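Local coordinates for putative sodium:solute symporter (Proteus mirabilis, PDB 5NVA), which couples the inward sodium gradient to uptake of the sialic acid N-acetylneuraminic acid across the bacterial inner membrane, two sodium ions entering with each sugar, at residues 12-17 with 332-337; 121-126 with 416-421; 135-140 with 390-395; 195-200 with 289-294; 350-355 with 378-383. All blocks are in the same frame, centred on the assembly; numbering follows the deposited sequence.

Interaction 1: residues 12-17 with 332-337; sequences AVLFGY and IIAAIF
L14 and Y17 both hold CG anti to the backbone N (chi1 170° and 152°), and one turn apart these torsions send a branched tip and a phenol ring across to helix 328-361. L14 ends over the ring of F337: CD1 sits 3.9 Å from the F337 ring centroid, almost straight above it, a CH-pi contact, while CD2 of L14 borders the same ring at CE1 and CZ and touches I333 only marginally. F337 presents its own CB to the Y17 ring, with CE2 of Y17 3.7 Å from CB of F337. A334 faces both L14 and Y17, and its methyl is short enough to let the backbones close in; CB of Y17 and CB of A334 are 4.0 Å apart, and A334 O stands over one face of the phenol. The Y17 hydroxyl is not left in this apolar layer without a partner, since it is hydrogen-bonded to Q341 and Q185. Tyrosine thus suits a place where the ring must pack and its end must be polar. With segment axes 8.8 Å apart, two transmembrane helices run in the same general direction and cross at 34°, the N-terminal one lying against the sodium-binding helix of the LeuT fold.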
# COMPACT_ATOMS: atom_id res chain seq x y z
N ALA A 12 -16.36 -1.36 -22.70
CA ALA A 12 -16.52 0.07 -22.96
C ALA A 12 -16.44 0.87 -21.67
O ALA A 12 -15.87 1.97 -21.64
CB ALA A 12 -17.84 0.33 -23.69
N VAL A 13 -17.03 0.35 -20.59
CA VAL A 13 -16.93 1.01 -19.30
C VAL A 13 -15.49 1.00 -18.80
O VAL A 13 -14.96 2.02 -18.35
CB VAL A 13 -17.88 0.35 -18.28
CG1 VAL A 13 -17.67 0.94 -16.89
CG2 VAL A 13 -19.32 0.50 -18.72
N LEU A 14 -14.83 -0.16 -18.89
CA LEU A 14 -13.46 -0.28 -18.40
C LEU A 14 -12.52 0.65 -19.15
O LEU A 14 -11.65 1.29 -18.54
CB LEU A 14 -12.98 -1.73 -18.52
CG LEU A 14 -11.50 -1.97 -18.26
CD1 LEU A 14 -11.12 -1.60 -16.83
CD2 LEU A 14 -11.12 -3.41 -18.57
N PHE A 15 -12.67 0.75 -20.47
CA PHE A 15 -11.80 1.63 -21.24
C PHE A 15 -12.23 3.08 -21.18
O PHE A 15 -11.42 3.97 -21.45
CB PHE A 15 -11.74 1.15 -22.69
CG PHE A 15 -10.74 0.06 -22.91
CD1 PHE A 15 -9.48 0.35 -23.42
CD2 PHE A 15 -11.03 -1.25 -22.56
CE1 PHE A 15 -8.55 -0.66 -23.60
CE2 PHE A 15 -10.11 -2.25 -22.74
CZ PHE A 15 -8.87 -1.96 -23.26
N GLY A 16 -13.49 3.35 -20.83
CA GLY A 16 -13.85 4.70 -20.44
C GLY A 16 -13.13 5.14 -19.18
O GLY A 16 -12.69 6.29 -19.06
N TYR A 17 -12.97 4.21 -18.23
CA TYR A 17 -12.19 4.51 -17.03
C TYR A 17 -10.72 4.71 -17.37
O TYR A 17 -10.08 5.64 -16.86
CB TYR A 17 -12.36 3.38 -16.01
CG TYR A 17 -11.16 3.22 -15.09
CD1 TYR A 17 -11.00 4.04 -13.99
CD2 TYR A 17 -10.19 2.25 -15.34
CE1 TYR A 17 -9.90 3.91 -13.15
CE2 TYR A 17 -9.09 2.11 -14.52
CZ TYR A 17 -8.96 2.94 -13.42
OH TYR A 17 -7.87 2.81 -12.59
N ILE A 332 -17.26 -2.77 -12.07
CA ILE A 332 -16.59 -3.43 -10.95
C ILE A 332 -15.18 -3.85 -11.35
O ILE A 332 -14.24 -3.78 -10.54
CB ILE A 332 -17.43 -4.62 -10.46
CG1 ILE A 332 -18.72 -4.11 -9.81
CG2 ILE A 332 -16.64 -5.48 -9.50
CD1 ILE A 332 -18.50 -3.13 -8.69
N ILE A 333 -14.99 -4.28 -12.60
CA ILE A 333 -13.65 -4.57 -13.09
C ILE A 333 -12.82 -3.29 -13.12
O ILE A 333 -11.61 -3.31 -12.85
CB ILE A 333 -13.71 -5.24 -14.47
CG1 ILE A 333 -14.47 -6.57 -14.39
CG2 ILE A 333 -12.32 -5.47 -15.03
CD1 ILE A 333 -13.86 -7.56 -13.43
N ALA A 334 -13.45 -2.16 -13.45
CA ALA A 334 -12.76 -0.88 -13.38
C ALA A 334 -12.33 -0.56 -11.96
O ALA A 334 -11.22 -0.06 -11.73
CB ALA A 334 -13.65 0.23 -13.94
N ALA A 335 -13.20 -0.83 -10.98
CA ALA A 335 -12.84 -0.62 -9.58
C ALA A 335 -11.67 -1.49 -9.17
O ALA A 335 -10.84 -1.07 -8.35
CB ALA A 335 -14.05 -0.89 -8.68
N ILE A 336 -11.57 -2.70 -9.73
CA ILE A 336 -10.42 -3.55 -9.46
C ILE A 336 -9.16 -2.95 -10.07
O ILE A 336 -8.12 -2.84 -9.40
CB ILE A 336 -10.68 -4.98 -9.99
CG1 ILE A 336 -11.71 -5.69 -9.11
CG2 ILE A 336 -9.37 -5.76 -10.06
CD1 ILE A 336 -12.38 -6.86 -9.79
N PHE A 337 -9.23 -2.57 -11.35
CA PHE A 337 -8.15 -1.80 -11.96
C PHE A 337 -7.79 -0.59 -11.12
O PHE A 337 -6.61 -0.29 -10.91
CB PHE A 337 -8.56 -1.36 -13.37
CG PHE A 337 -8.23 -2.35 -14.45
CD1 PHE A 337 -8.89 -3.57 -14.52
CD2 PHE A 337 -7.28 -2.06 -15.41
CE1 PHE A 337 -8.59 -4.48 -15.52
CE2 PHE A 337 -6.98 -2.96 -16.41
CZ PHE A 337 -7.63 -4.17 -16.47

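Interaction 2: residues 121-126 with 416-421; sequences RLFASL and GPMTGL
A124 and M418 meet where two transmembrane helices of the LeuT fold, 118-151 and 415-427, pack at 137° with their segment axes 9.7 Å apart. This is the buried part of the contact, and the CA atoms of A124 and M418 are 5.4 Å apart. The small alanine lets the thioether chain lie along its backbone: CG of M418 is 4.0 Å from CB of A124, and a bend at chi3 (51°) brings the M418 methyl CE to 3.6 Å from A124 O. Methionine suits this spot because its unbranched, flexible chain can follow the surface of the neighbouring helix; Y109, S127 and F128 also touch it, so it is enclosed.

F123 is packed just as closely across the contact, but unlike A124 and M418 it remains partly exposed in the whole protein. With CG anti to the backbone N (chi1 166°), its ring reaches across edge first. I440 and I444 of helix 433-452 also touch it, and a rigid hydrocarbon plate suits a place between three helices. P417, early in helix 415-427, offers a compact apolar ring. No hydrogen bond joins the two segments; the polar side chains R121 and S125 instead turn to D358. At the ring edge CD2 of F123 meets CD1 of L421 at 3.8 Å, and CE2 of F123 meets CB of P417 at the same distance.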
# COMPACT_ATOMS: atom_id res chain seq x y z
N ARG A 121 20.15 6.75 5.77
CA ARG A 121 19.31 7.25 4.69
C ARG A 121 19.38 6.35 3.47
O ARG A 121 18.35 6.01 2.87
CB ARG A 121 19.73 8.68 4.33
CG ARG A 121 19.16 9.19 3.03
CD ARG A 121 19.61 10.61 2.76
NE ARG A 121 18.98 11.18 1.57
CZ ARG A 121 19.26 12.38 1.08
NH1 ARG A 121 20.17 13.14 1.67
NH2 ARG A 121 18.63 12.81 -0.00
N LEU A 122 20.59 5.93 3.09
CA LEU A 122 20.74 5.07 1.92
C LEU A 122 20.14 3.69 2.16
O LEU A 122 19.51 3.12 1.26
CB LEU A 122 22.22 4.96 1.54
CG LEU A 122 22.83 6.17 0.83
CD1 LEU A 122 24.29 5.91 0.52
CD2 LEU A 122 22.05 6.50 -0.43
N PHE A 123 20.32 3.15 3.36
CA PHE A 123 19.77 1.83 3.67
C PHE A 123 18.25 1.83 3.51
O PHE A 123 17.69 0.97 2.83
CB PHE A 123 20.15 1.41 5.09
CG PHE A 123 19.36 0.25 5.61
CD1 PHE A 123 19.66 -1.04 5.22
CD2 PHE A 123 18.30 0.45 6.48
CE1 PHE A 123 18.93 -2.12 5.69
CE2 PHE A 123 17.56 -0.62 6.96
CZ PHE A 123 17.88 -1.90 6.57
N ALA A 124 17.57 2.79 4.14
CA ALA A 124 16.12 2.83 4.08
C ALA A 124 15.63 3.16 2.68
O ALA A 124 14.61 2.62 2.23
CB ALA A 124 15.58 3.84 5.09
N SER A 125 16.34 4.04 1.97
CA SER A 125 15.91 4.42 0.63
C SER A 125 16.03 3.26 -0.35
O SER A 125 15.12 3.02 -1.16
CB SER A 125 16.72 5.63 0.14
OG SER A 125 16.21 6.11 -1.09
N LEU A 126 17.15 2.54 -0.30
CA LEU A 126 17.32 1.39 -1.19
C LEU A 126 16.33 0.28 -0.85
O LEU A 126 15.77 -0.35 -1.75
CB LEU A 126 18.75 0.87 -1.11
CG LEU A 126 19.79 1.72 -1.84
CD1 LEU A 126 21.20 1.32 -1.44
CD2 LEU A 126 19.60 1.61 -3.35
N GLY A 416 10.99 -3.56 8.90
CA GLY A 416 11.19 -3.43 10.33
C GLY A 416 12.34 -2.52 10.69
O GLY A 416 12.17 -1.55 11.43
N PRO A 417 13.54 -2.83 10.19
CA PRO A 417 14.68 -1.93 10.43
C PRO A 417 14.44 -0.50 9.96
O PRO A 417 14.87 0.44 10.63
CB PRO A 417 15.82 -2.60 9.65
CG PRO A 417 15.47 -4.04 9.65
CD PRO A 417 13.97 -4.12 9.61
N MET A 418 13.77 -0.32 8.82
CA MET A 418 13.44 1.03 8.36
C MET A 418 12.57 1.75 9.39
O MET A 418 12.81 2.92 9.71
CB MET A 418 12.72 0.97 7.02
CG MET A 418 13.57 0.50 5.86
SD MET A 418 12.57 0.28 4.38
CE MET A 418 11.73 1.85 4.30
N THR A 419 11.55 1.06 9.90
CA THR A 419 10.67 1.66 10.90
C THR A 419 11.41 1.93 12.20
O THR A 419 11.20 2.98 12.83
CB THR A 419 9.48 0.74 11.14
OG1 THR A 419 8.92 0.35 9.88
CG2 THR A 419 8.41 1.45 11.96
N GLY A 420 12.26 1.00 12.62
CA GLY A 420 13.01 1.20 13.85
C GLY A 420 13.94 2.39 13.78
O GLY A 420 14.16 3.08 14.78
N LEU A 421 14.50 2.65 12.59
CA LEU A 421 15.38 3.81 12.42
C LEU A 421 14.64 5.11 12.71
O LEU A 421 15.16 5.99 13.40
CB LEU A 421 15.95 3.83 11.00
CG LEU A 421 17.16 2.93 10.72
CD1 LEU A 421 17.42 2.85 9.23
CD2 LEU A 421 18.38 3.44 11.46

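Interaction 3: residues 135-140 with 390-395; sequences RVAIIT and LAAIWL. With SLB (N-acetyl-beta-neuraminic acid), chain D.
A137 meets A391 methyl to methyl, CB to CB 3.8 Å, in an alanine-rich crossing of two transmembrane helices of the LeuT fold, 118-151 and 370-396. Small side chains let the segment axes approach to 8.2 Å at 46°, with CA of A137 and CA of A392 4.6 Å apart. T140 can be followed outward from this seam. Its CB lies 3.9 Å from CB of A392, and its methyl CG2 packs on that same alanine. The hydroxyl OG1, beside the backbone N (chi1 -53°), turns back along its own helix and donates to V136 O at 2.8 Å. That carbonyl is gripped twice, for T140 N reaches it from the opposite face of its plane. Threonine packs as a hydrocarbon while its buried hydroxyl is satisfied locally. L395 lays CD2 against A137 O and I138.

R135 leaves the same helix toward the sialic acid that S60, T63 and Q82 also bind. Its chain is extended from CG to NE, CD1 of I139 covers one guanidinium face, and NH2 makes weak hydrogen bonds to T57 O and T58 O. At the guanidinium edge, NH1 of R135 donates to O1A of the ligand carboxylate at 3.0 Å, with an N-H...O angle of 153°.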
# COMPACT_ATOMS: atom_id res chain seq x y z
N ARG A 135 6.43 -4.77 -4.97
CA ARG A 135 5.03 -4.49 -4.68
C ARG A 135 4.25 -4.19 -5.95
O ARG A 135 3.11 -4.65 -6.11
CB ARG A 135 4.91 -3.32 -3.69
CG ARG A 135 3.48 -2.87 -3.44
CD ARG A 135 3.40 -1.81 -2.34
NE ARG A 135 2.12 -1.10 -2.35
CZ ARG A 135 1.02 -1.52 -1.74
NH1 ARG A 135 1.03 -2.67 -1.06
NH2 ARG A 135 -0.09 -0.81 -1.80
N VAL A 136 4.85 -3.44 -6.88
CA VAL A 136 4.20 -3.18 -8.16
C VAL A 136 3.99 -4.49 -8.91
O VAL A 136 2.90 -4.75 -9.44
CB VAL A 136 5.02 -2.18 -9.00
CG1 VAL A 136 4.46 -2.08 -10.40
CG2 VAL A 136 5.03 -0.82 -8.33
N ALA A 137 5.02 -5.33 -8.97
CA ALA A 137 4.92 -6.59 -9.69
C ALA A 137 3.89 -7.52 -9.04
O ALA A 137 3.13 -8.19 -9.74
CB ALA A 137 6.29 -7.27 -9.76
N ILE A 138 3.86 -7.56 -7.71
CA ILE A 138 2.92 -8.44 -7.02
C ILE A 138 1.49 -7.92 -7.17
O ILE A 138 0.55 -8.71 -7.33
CB ILE A 138 3.33 -8.59 -5.54
CG1 ILE A 138 4.67 -9.31 -5.43
CG2 ILE A 138 2.26 -9.34 -4.76
CD1 ILE A 138 5.22 -9.37 -4.03
N ILE A 139 1.31 -6.60 -7.14
CA ILE A 139 -0.02 -6.03 -7.34
C ILE A 139 -0.52 -6.34 -8.75
O ILE A 139 -1.68 -6.74 -8.94
CB ILE A 139 -0.01 -4.52 -7.07
CG1 ILE A 139 0.06 -4.24 -5.57
CG2 ILE A 139 -1.23 -3.84 -7.67
CD1 ILE A 139 0.37 -2.80 -5.24
N THR A 140 0.34 -6.17 -9.75
CA THR A 140 -0.05 -6.46 -11.13
C THR A 140 -0.38 -7.94 -11.30
O THR A 140 -1.38 -8.29 -11.95
CB THR A 140 1.06 -6.05 -12.09
OG1 THR A 140 1.43 -4.68 -11.85
CG2 THR A 140 0.61 -6.21 -13.54
N LEU A 390 8.09 -6.32 -16.28
CA LEU A 390 8.71 -7.56 -16.72
C LEU A 390 8.70 -8.60 -15.60
O LEU A 390 8.50 -9.79 -15.86
CB LEU A 390 10.15 -7.29 -17.18
CG LEU A 390 10.31 -6.50 -18.47
CD1 LEU A 390 11.77 -6.13 -18.69
CD2 LEU A 390 9.77 -7.28 -19.66
N ALA A 391 8.91 -8.16 -14.36
CA ALA A 391 8.80 -9.08 -13.23
C ALA A 391 7.39 -9.66 -13.13
O ALA A 391 7.22 -10.86 -12.86
CB ALA A 391 9.17 -8.36 -11.93
N ALA A 392 6.37 -8.83 -13.37
CA ALA A 392 5.00 -9.33 -13.34
C ALA A 392 4.77 -10.37 -14.43
O ALA A 392 4.12 -11.39 -14.20
CB ALA A 392 4.02 -8.17 -13.49
N ILE A 393 5.31 -10.13 -15.63
CA ILE A 393 5.24 -11.13 -16.69
C ILE A 393 5.92 -12.42 -16.25
O ILE A 393 5.40 -13.52 -16.43
CB ILE A 393 5.87 -10.59 -17.99
CG1 ILE A 393 5.13 -9.33 -18.46
CG2 ILE A 393 5.86 -11.65 -19.08
CD1 ILE A 393 5.79 -8.65 -19.64
N TRP A 394 7.12 -12.28 -15.66
CA TRP A 394 7.83 -13.42 -15.10
C TRP A 394 6.97 -14.19 -14.11
O TRP A 394 6.94 -15.43 -14.12
CB TRP A 394 9.12 -12.93 -14.44
CG TRP A 394 9.97 -13.97 -13.77
CD1 TRP A 394 9.96 -15.31 -14.00
CD2 TRP A 394 10.96 -13.73 -12.76
NE1 TRP A 394 10.89 -15.93 -13.19
CE2 TRP A 394 11.51 -14.98 -12.42
CE3 TRP A 394 11.42 -12.59 -12.11
CZ2 TRP A 394 12.51 -15.12 -11.46
CZ3 TRP A 394 12.41 -12.73 -11.15
CH2 TRP A 394 12.95 -13.98 -10.84
N LEU A 395 6.25 -13.47 -13.24
CA LEU A 395 5.43 -14.12 -12.23
C LEU A 395 4.26 -14.89 -12.84
O LEU A 395 3.83 -15.90 -12.28
CB LEU A 395 4.91 -13.08 -11.23
CG LEU A 395 5.72 -12.81 -9.96
CD1 LEU A 395 7.20 -12.66 -10.24
CD2 LEU A 395 5.18 -11.57 -9.25
C1 SLB D . -2.81 -3.60 0.20
C2 SLB D . -2.62 -3.26 1.67
C3 SLB D . -2.11 -4.48 2.43
C4 SLB D . -2.11 -4.25 3.89
C5 SLB D . -3.45 -3.77 4.38
C6 SLB D . -3.88 -2.51 3.64
C7 SLB D . -5.23 -2.07 4.13
C8 SLB D . -5.66 -0.82 3.35
C9 SLB D . -6.99 -0.31 3.89
C10 SLB D . -4.25 -4.18 6.75
C11 SLB D . -4.21 -3.85 8.24
N5 SLB D . -3.40 -3.45 5.83
O1A SLB D . -1.83 -3.57 -0.59
O1B SLB D . -3.96 -3.88 -0.24
O2 SLB D . -1.71 -2.26 1.79
O4 SLB D . -1.78 -5.51 4.56
O6 SLB D . -3.94 -2.76 2.20
O7 SLB D . -6.17 -3.10 3.94
O8 SLB D . -4.69 0.17 3.49
O9 SLB D . -6.78 0.24 5.16
O10 SLB D . -4.97 -5.03 6.35

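Interaction 4: residues 195-200 with 289-294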
# COMPACT_ATOMS: atom_id res chain seq x y z
N LEU A 195 -21.16 -1.57 -3.72
CA LEU A 195 -22.06 -2.12 -4.74
C LEU A 195 -21.98 -3.64 -4.79
O LEU A 195 -23.02 -4.31 -4.91
CB LEU A 195 -21.71 -1.52 -6.10
CG LEU A 195 -22.54 -1.97 -7.30
CD1 LEU A 195 -24.00 -1.59 -7.13
CD2 LEU A 195 -21.99 -1.37 -8.58
N ILE A 196 -20.77 -4.20 -4.72
CA ILE A 196 -20.62 -5.65 -4.74
C ILE A 196 -21.37 -6.28 -3.58
O ILE A 196 -22.13 -7.25 -3.75
CB ILE A 196 -19.14 -6.04 -4.72
CG1 ILE A 196 -18.46 -5.71 -6.05
CG2 ILE A 196 -18.98 -7.53 -4.44
CD1 ILE A 196 -16.96 -5.89 -6.01
N PHE A 197 -21.18 -5.74 -2.37
CA PHE A 197 -21.82 -6.31 -1.19
C PHE A 197 -23.34 -6.23 -1.29
O PHE A 197 -24.04 -7.16 -0.89
CB PHE A 197 -21.32 -5.62 0.07
CG PHE A 197 -22.07 -6.01 1.31
CD1 PHE A 197 -21.86 -7.25 1.90
CD2 PHE A 197 -23.00 -5.16 1.88
CE1 PHE A 197 -22.55 -7.62 3.03
CE2 PHE A 197 -23.69 -5.52 3.02
CZ PHE A 197 -23.46 -6.76 3.60
N ILE A 198 -23.86 -5.11 -1.79
CA ILE A 198 -25.30 -4.95 -1.92
C ILE A 198 -25.87 -6.03 -2.83
O ILE A 198 -26.92 -6.63 -2.54
CB ILE A 198 -25.64 -3.54 -2.44
CG1 ILE A 198 -25.45 -2.51 -1.32
CG2 ILE A 198 -27.07 -3.49 -2.97
CD1 ILE A 198 -25.74 -1.09 -1.76
N MET A 199 -25.19 -6.32 -3.94
CA MET A 199 -25.73 -7.27 -4.91
C MET A 199 -25.62 -8.70 -4.43
O MET A 199 -26.39 -9.56 -4.88
CB MET A 199 -25.05 -7.07 -6.25
CG MET A 199 -25.51 -5.80 -6.90
SD MET A 199 -25.24 -5.82 -8.67
CE MET A 199 -23.52 -5.37 -8.64
N ILE A 200 -24.68 -9.00 -3.53
CA ILE A 200 -24.67 -10.33 -2.93
C ILE A 200 -25.84 -10.48 -1.97
O ILE A 200 -26.44 -11.55 -1.87
CB ILE A 200 -23.32 -10.60 -2.22
CG1 ILE A 200 -22.15 -10.28 -3.14
CG2 ILE A 200 -23.25 -12.05 -1.78
CD1 ILE A 200 -20.80 -10.49 -2.49
N PHE A 289 -14.58 -7.26 4.14
CA PHE A 289 -14.83 -8.40 5.01
C PHE A 289 -16.26 -8.90 4.87
O PHE A 289 -16.51 -10.11 4.84
CB PHE A 289 -14.54 -8.04 6.47
CG PHE A 289 -13.08 -7.91 6.78
CD1 PHE A 289 -12.34 -9.00 7.21
CD2 PHE A 289 -12.43 -6.69 6.65
CE1 PHE A 289 -11.00 -8.88 7.50
CE2 PHE A 289 -11.09 -6.56 6.94
CZ PHE A 289 -10.37 -7.66 7.37
N ALA A 290 -17.22 -7.97 4.77
CA ALA A 290 -18.62 -8.36 4.62
C ALA A 290 -18.85 -9.06 3.28
O ALA A 290 -19.68 -9.97 3.19
CB ALA A 290 -19.52 -7.13 4.75
N ILE A 291 -18.13 -8.64 2.24
CA ILE A 291 -18.22 -9.33 0.95
C ILE A 291 -17.79 -10.78 1.09
O ILE A 291 -18.43 -11.69 0.55
CB ILE A 291 -17.38 -8.58 -0.11
CG1 ILE A 291 -18.11 -7.33 -0.59
CG2 ILE A 291 -17.07 -9.49 -1.29
CD1 ILE A 291 -17.24 -6.41 -1.43
N GLY A 292 -16.71 -11.03 1.84
CA GLY A 292 -16.26 -12.39 2.04
C GLY A 292 -17.28 -13.24 2.78
O GLY A 292 -17.59 -14.36 2.38
N SER A 293 -17.80 -12.70 3.89
CA SER A 293 -18.83 -13.42 4.64
C SER A 293 -20.08 -13.63 3.79
O SER A 293 -20.72 -14.69 3.87
CB SER A 293 -19.18 -12.67 5.92
OG SER A 293 -18.01 -12.39 6.68
N ALA A 294 -20.43 -12.64 2.97
CA ALA A 294 -21.60 -12.77 2.11
C ALA A 294 -21.39 -13.85 1.06
O ALA A 294 -22.30 -14.65 0.79
CB ALA A 294 -21.93 -11.43 1.46
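Two transmembrane helices of the LeuT fold, 155-203 and 267-301, run nearly parallel at their periplasmic ends, where F197, I196 and I200 pack against A290, I291 and A294. The segment axes are 9.2 Å apart and inclined by 25°, so contact persists over more than one turn. I291 reaches across to the other helix: its CG1, beside the backbone N (chi1 -77°), lies 3.7 Å from CB of F197, and its CD1 continues to CG2 of I196 at 3.7 Å. Its second branch, CG2, meets CD1 of I200, so one beta-branched residue serves three partners; the side chains of I196 and I200 each run roughly perpendicular to it. The alanines serve as shallow seats for larger partners. CE1 of F197 comes to 3.5 Å from CB of A290, the ring neither flat on the methyl nor edge-on, and CG2 of I200 rests 3.6 Å from CB of A294. The side chains that meet are all apolar, and no hydrogen bond crosses the joint. Around it, I196 also touches I332 of helix 328-361 and F64 of helix 61-73, L316 of helix 315-322 meets both I196 and I291, and P68 of helix 61-73 lies on I291, so three further helices border the isoleucine side of the contact.

Interaction 5: residues 350-355 with 378-383; sequences SISSCF and KLVIIV
The phenyl ring of F355 is the one aromatic group in this contact, and V380 approaches it at a slant, neither squarely over a face nor along the edge. CG2 of V380 lies 3.5 Å from CD1 of F355. The ring gets there because F355 has CG anti to the backbone N (chi1 -173°), which swings it out toward helix 370-396.

V380 is the centre of the contact. Its CG1 spans from the backbone of S352 to CG2 of I351, the latter 4.2 Å away, so the beta-branched valine fills the dip between three residues of the other helix. S352 packs against two neighbours: its CB is 3.6 Å from CG1 of I381, and its OG stands 3.7 Å from CB of V380. A serine is small enough for the segment axes to close to 8.4 Å at 130°. Its hydroxyl bonds to A377 O, one turn before I381 on helix 370-396, outside the segment. On the side of segment 350-355 turned from the contact, S353 OG donates to S350 O at 2.8 Å, and that carbonyl also accepts from C354 N on the same side of its plane.

The chemistry is therefore mixed: hydrocarbon packing from V380, I381, I351 and F355, with one serine tying the sodium-site helix 328-361 to the backbone of its successor.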
# COMPACT_ATOMS: atom_id res chain seq x y z
N SER A 350 6.95 7.41 -6.08
CA SER A 350 7.72 7.45 -4.84
C SER A 350 9.10 6.82 -5.02
O SER A 350 10.08 7.29 -4.43
CB SER A 350 6.95 6.76 -3.72
OG SER A 350 5.84 7.55 -3.33
N ILE A 351 9.19 5.75 -5.81
CA ILE A 351 10.50 5.21 -6.17
C ILE A 351 11.34 6.27 -6.86
O ILE A 351 12.54 6.41 -6.59
CB ILE A 351 10.34 3.96 -7.06
CG1 ILE A 351 9.83 2.77 -6.24
CG2 ILE A 351 11.65 3.60 -7.73
CD1 ILE A 351 9.34 1.61 -7.09
N SER A 352 10.72 7.06 -7.74
CA SER A 352 11.45 8.08 -8.47
C SER A 352 11.86 9.24 -7.56
O SER A 352 12.94 9.81 -7.72
CB SER A 352 10.62 8.59 -9.64
OG SER A 352 11.36 9.49 -10.45
N SER A 353 11.00 9.60 -6.60
CA SER A 353 11.35 10.67 -5.67
C SER A 353 12.53 10.26 -4.80
O SER A 353 13.40 11.08 -4.50
CB SER A 353 10.14 11.04 -4.81
OG SER A 353 9.84 10.02 -3.88
N CYS A 354 12.57 8.99 -4.38
CA CYS A 354 13.68 8.52 -3.56
C CYS A 354 14.97 8.48 -4.36
O CYS A 354 16.02 8.95 -3.89
CB CYS A 354 13.35 7.14 -2.98
SG CYS A 354 12.11 7.16 -1.67
N PHE A 355 14.93 7.92 -5.57
CA PHE A 355 16.12 7.89 -6.41
C PHE A 355 16.60 9.29 -6.74
O PHE A 355 17.81 9.56 -6.75
CB PHE A 355 15.85 7.11 -7.70
CG PHE A 355 17.08 6.89 -8.55
CD1 PHE A 355 17.51 7.88 -9.43
CD2 PHE A 355 17.80 5.71 -8.47
CE1 PHE A 355 18.64 7.69 -10.21
CE2 PHE A 355 18.92 5.52 -9.25
CZ PHE A 355 19.35 6.51 -10.12
N LYS A 378 11.49 11.76 -14.47
CA LYS A 378 10.66 11.05 -15.43
C LYS A 378 11.29 9.73 -15.85
O LYS A 378 10.58 8.75 -16.10
CB LYS A 378 10.42 11.94 -16.66
CG LYS A 378 9.75 13.26 -16.36
CD LYS A 378 9.73 14.16 -17.59
CE LYS A 378 8.96 15.44 -17.34
NZ LYS A 378 9.02 16.37 -18.50
N LEU A 379 12.63 9.69 -15.92
CA LEU A 379 13.32 8.50 -16.41
C LEU A 379 13.10 7.31 -15.48
O LEU A 379 12.79 6.20 -15.93
CB LEU A 379 14.81 8.80 -16.57
CG LEU A 379 15.74 7.83 -17.32
CD1 LEU A 379 16.16 6.64 -16.46
CD2 LEU A 379 15.10 7.36 -18.61
N VAL A 380 13.27 7.52 -14.17
CA VAL A 380 13.19 6.41 -13.22
C VAL A 380 11.80 5.80 -13.20
O VAL A 380 11.64 4.59 -12.99
CB VAL A 380 13.63 6.89 -11.82
CG1 VAL A 380 13.40 5.81 -10.78
CG2 VAL A 380 15.09 7.31 -11.85
N ILE A 381 10.77 6.61 -13.45
CA ILE A 381 9.41 6.09 -13.52
C ILE A 381 9.28 5.08 -14.66
O ILE A 381 8.62 4.04 -14.52
CB ILE A 381 8.40 7.25 -13.65
CG1 ILE A 381 8.32 8.01 -12.33
CG2 ILE A 381 7.03 6.73 -14.09
CD1 ILE A 381 7.07 8.82 -12.17
N ILE A 382 9.91 5.37 -15.80
CA ILE A 382 9.87 4.44 -16.92
C ILE A 382 10.69 3.19 -16.60
O ILE A 382 10.25 2.06 -16.85
CB ILE A 382 10.36 5.13 -18.20
CG1 ILE A 382 9.48 6.34 -18.52
CG2 ILE A 382 10.38 4.15 -19.36
CD1 ILE A 382 9.99 7.18 -19.67
N VAL A 383 11.89 3.37 -16.04
CA VAL A 383 12.76 2.23 -15.76
C VAL A 383 12.16 1.35 -14.66
O VAL A 383 12.09 0.12 -14.80
CB VAL A 383 14.17 2.70 -15.40
CG1 VAL A 383 14.97 1.57 -14.78
CG2 VAL A 383 14.87 3.24 -16.63

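Helix 328-361, which carries sodium ligands such as S342, joins interaction 1 near its start to interaction 5 further along, their centres 27 Å apart. Helix 118-151 likewise serves interactions 2 and 3, and helix 370-396 serves 3 and 5, whose centres lie 17 Å apart. Two pairs touch directly: I332 CG2 of interaction 1 packs on I196 CD1 of interaction 4 at 3.5 Å, and S125 OG of interaction 2 meets C354 CB of interaction 5 at 3.6 Å. Among the five, interaction 3 is the one with a residue that binds the sialic acid, R135; the side chain of I351 in interaction 5 is about 7 Å from the side chain of R135. In interaction 1, the Y17 side chain lies about 9 Å from a sodium ion.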